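PDB 5A8U: polyhedrin from Orgyia pseudotsugata cypovirus 5, which forms the crystalline matrix of viral occlusion bodies, the polyhedra that shelter virus from the outside environment until insect larvae ingest them. Local coordinates for residues 124-128 / 149-153. Sequence-based numbering, arbitrary orientation.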
ATOM      1  N   ARG A 124     -14.923  -2.337  11.590  1.00  5.84           N
ATOM      2  CA  ARG A 124     -15.643  -2.317  10.308  1.00  4.60           C
ATOM      3  C   ARG A 124     -15.109  -3.367   9.354  1.00  5.75           C
ATOM      4  O   ARG A 124     -13.899  -3.473   9.163  1.00  6.89           O
ATOM      5  CB  ARG A 124     -15.497  -0.953   9.629  1.00  8.48           C
ATOM      6  CG  ARG A 124     -16.297   0.138  10.299  1.00 10.02           C
ATOM      7  CD  ARG A 124     -15.875   1.497   9.760  1.00 10.70           C
ATOM      8  NE  ARG A 124     -16.837   2.550  10.071  1.00 11.52           N
ATOM      9  CZ  ARG A 124     -16.562   3.848   9.996  1.00 11.22           C
ATOM     10  NH1 ARG A 124     -15.338   4.248   9.665  1.00 10.51           N
ATOM     11  NH2 ARG A 124     -17.500   4.741  10.274  1.00 11.12           N
ATOM     12  N   LEU A 125     -16.016  -4.101   8.710  1.00  4.26           N
ATOM     13  CA  LEU A 125     -15.636  -4.989   7.622  1.00  4.35           C
ATOM     14  C   LEU A 125     -16.558  -4.609   6.481  1.00  5.74           C
ATOM     15  O   LEU A 125     -17.781  -4.713   6.611  1.00  8.34           O
ATOM     16  CB  LEU A 125     -15.826  -6.463   8.003  1.00  6.13           C
ATOM     17  CG  LEU A 125     -15.584  -7.496   6.886  1.00  9.07           C
ATOM     18  CD1 LEU A 125     -14.184  -7.408   6.251  1.00  8.01           C
ATOM     19  CD2 LEU A 125     -15.888  -8.919   7.390  1.00  8.62           C
ATOM     20  N   ARG A 126     -15.993  -4.132   5.376  1.00  6.12           N
ATOM     21  CA  ARG A 126     -16.833  -3.716   4.256  1.00  6.60           C
ATOM     22  C   ARG A 126     -16.729  -4.664   3.080  1.00  8.43           C
ATOM     23  O   ARG A 126     -15.622  -5.027   2.666  1.00  6.56           O
ATOM     24  CB  ARG A 126     -16.427  -2.323   3.750  1.00  6.50           C
ATOM     25  CG  ARG A 126     -16.402  -1.210   4.810  1.00  8.10           C
ATOM     26  CD  ARG A 126     -16.193   0.154   4.140  1.00  8.68           C
ATOM     27  NE  ARG A 126     -15.934   1.242   5.089  1.00  7.18           N
ATOM     28  CZ  ARG A 126     -14.723   1.621   5.484  1.00  8.96           C
ATOM     29  NH1 ARG A 126     -13.635   0.991   5.023  1.00  6.16           N
ATOM     30  NH2 ARG A 126     -14.589   2.627   6.347  1.00  8.23           N
ATOM     31  N   PHE A 127     -17.874  -5.034   2.511  1.00  7.13           N
ATOM     32  CA  PHE A 127     -17.883  -5.866   1.304  1.00  8.37           C
ATOM     33  C   PHE A 127     -18.205  -5.063   0.053  1.00  9.38           C
ATOM     34  O   PHE A 127     -19.056  -4.168   0.082  1.00 11.23           O
ATOM     35  CB  PHE A 127     -18.887  -7.008   1.454  1.00  9.17           C
ATOM     36  CG  PHE A 127     -18.392  -8.116   2.329  1.00  7.87           C
ATOM     37  CD1 PHE A 127     -17.364  -8.936   1.890  1.00  8.74           C
ATOM     38  CD2 PHE A 127     -18.944  -8.343   3.580  1.00 14.18           C
ATOM     39  CE1 PHE A 127     -16.879  -9.961   2.677  1.00  8.79           C
ATOM     40  CE2 PHE A 127     -18.465  -9.383   4.388  1.00 14.37           C
ATOM     41  CZ  PHE A 127     -17.427 -10.192   3.933  1.00 11.56           C
ATOM     42  N   PHE A 128     -17.509  -5.390  -1.031  1.00  7.33           N
ATOM     43  CA  PHE A 128     -17.708  -4.767  -2.333  1.00  9.03           C
ATOM     44  C   PHE A 128     -17.789  -5.895  -3.344  1.00  9.53           C
ATOM     45  O   PHE A 128     -17.331  -7.009  -3.093  1.00  8.04           O
ATOM     46  CB  PHE A 128     -16.516  -3.857  -2.697  1.00  8.07           C
ATOM     47  CG  PHE A 128     -16.230  -2.790  -1.666  1.00  8.84           C
ATOM     48  CD1 PHE A 128     -15.500  -3.091  -0.521  1.00  9.52           C
ATOM     49  CD2 PHE A 128     -16.696  -1.499  -1.847  1.00 11.15           C
ATOM     50  CE1 PHE A 128     -15.247  -2.120   0.432  1.00  9.46           C
ATOM     51  CE2 PHE A 128     -16.435  -0.518  -0.904  1.00 17.62           C
ATOM     52  CZ  PHE A 128     -15.719  -0.831   0.237  1.00 10.69           C
ATOM     53  N   LEU A 149     -23.274   4.157  -0.004  1.00 21.86           N
ATOM     54  CA  LEU A 149     -22.925   4.508   1.362  1.00 12.80           C
ATOM     55  C   LEU A 149     -21.677   3.719   1.731  1.00 15.74           C
ATOM     56  O   LEU A 149     -21.720   2.490   1.811  1.00 18.36           O
ATOM     57  CB  LEU A 149     -24.085   4.123   2.289  1.00 14.38           C
ATOM     58  CG  LEU A 149     -23.923   4.247   3.802  1.00 11.78           C
ATOM     59  CD1 LEU A 149     -23.666   5.687   4.205  1.00 11.44           C
ATOM     60  CD2 LEU A 149     -25.169   3.693   4.505  1.00 11.71           C
ATOM     61  N   LEU A 150     -20.561   4.413   1.958  1.00 11.09           N
ATOM     62  CA  LEU A 150     -19.316   3.713   2.263  1.00 10.41           C
ATOM     63  C   LEU A 150     -19.185   3.282   3.723  1.00 12.43           C
ATOM     64  O   LEU A 150     -18.417   2.377   4.032  1.00 13.32           O
ATOM     65  CB  LEU A 150     -18.075   4.501   1.807  1.00 10.36           C
ATOM     66  CG  LEU A 150     -17.968   4.687   0.294  1.00 16.53           C
ATOM     67  CD1 LEU A 150     -16.607   5.260  -0.107  1.00 11.99           C
ATOM     68  CD2 LEU A 150     -18.204   3.355  -0.399  1.00 16.00           C
ATOM     69  N   ASN A 151     -19.934   3.920   4.617  1.00  9.64           N
ATOM     70  CA  ASN A 151     -19.962   3.503   6.016  1.00  7.50           C
ATOM     71  C   ASN A 151     -21.391   3.164   6.417  1.00 10.42           C
ATOM     72  O   ASN A 151     -22.152   4.038   6.818  1.00 11.42           O
ATOM     73  CB  ASN A 151     -19.390   4.592   6.913  1.00  8.13           C
ATOM     74  CG  ASN A 151     -17.889   4.722   6.771  1.00 12.37           C
ATOM     75  OD1 ASN A 151     -17.159   3.726   6.819  1.00 10.79           O
ATOM     76  ND2 ASN A 151     -17.419   5.941   6.573  1.00  8.84           N
ATOM     77  N   ALA A 152     -21.748   1.891   6.278  1.00 10.42           N
ATOM     78  CA  ALA A 152     -23.100   1.422   6.551  1.00  8.99           C
ATOM     79  C   ALA A 152     -23.200   0.801   7.936  1.00  6.90           C
ATOM     80  O   ALA A 152     -22.190   0.394   8.524  1.00  9.71           O
ATOM     81  CB  ALA A 152     -23.526   0.409   5.489  1.00  9.85           C
ATOM     82  N   ALA A 153     -24.414   0.723   8.475  1.00  9.85           N
ATOM     83  CA  ALA A 153     -24.612   0.095   9.777  1.00  9.34           C
ATOM     84  C   ALA A 153     -24.039  -1.322   9.832  1.00  9.32           C
ATOM     85  O   ALA A 153     -23.472  -1.744  10.855  1.00 11.49           O
ATOM     86  CB  ALA A 153     -26.102   0.071  10.138  1.00 11.42           C
TER
HETATM   87  O   HOH W   1     -19.579   1.789   8.915  1.00 15.95           O
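Asn151 reaches out of its loop to put a single oxygen, OD1, between two arginines of strand 124-128, and each arginine uses it differently. Arg126 meets it side-on: NH2 gives a fairly straight hydrogen bond to Asn151 OD1 (2.8 Å, 160° at the hydrogen), lying in the carbonyl plane, while NE adds a longer, more bent one to the same OD1 at 3.3 Å from above that plane. The oxygen sits at the guanidinium edge, so both N-H groups converge on one acceptor. Arg124 instead lays its guanidinium flat over the amide, the two planes only 13° apart, with Asn151 OD1 3.2 Å from Arg124 CZ and over the centre of the guanidinium. Its N-H groups point past this oxygen, so the approach is a stack and not a hydrogen bond. Arg124 is extended from CG to NE, which carries the flat group out to the amide. Its NE makes a weak bond to a water at 3.1 Å, and that water in turn donates to Ala152 O, a looser, water-mediated link between strand and loop backbone. Leu150 O stands 2.9 Å from Arg126 NE, and further along Leu150 CD2 rests at the ring edge, 4.3 Å from Phe128 CE2. Outside the two segments, Glu193 forms salt bridges with Arg124 NH1 and with Arg126 NH2, which thus serves two acceptors, and Ser219 OG of the second subunit is hydrogen-bonded to Arg126 NH1. The result is a buried, charge-paired cluster against the second subunit, whose Phe220 packs on Arg126. Strand 124-128 is an edge strand of a three-stranded antiparallel sheet within the chain, beside the central strand 189-195, which supplies Glu193; the loop between strands 142-143 and 162-166 passes over its arginines.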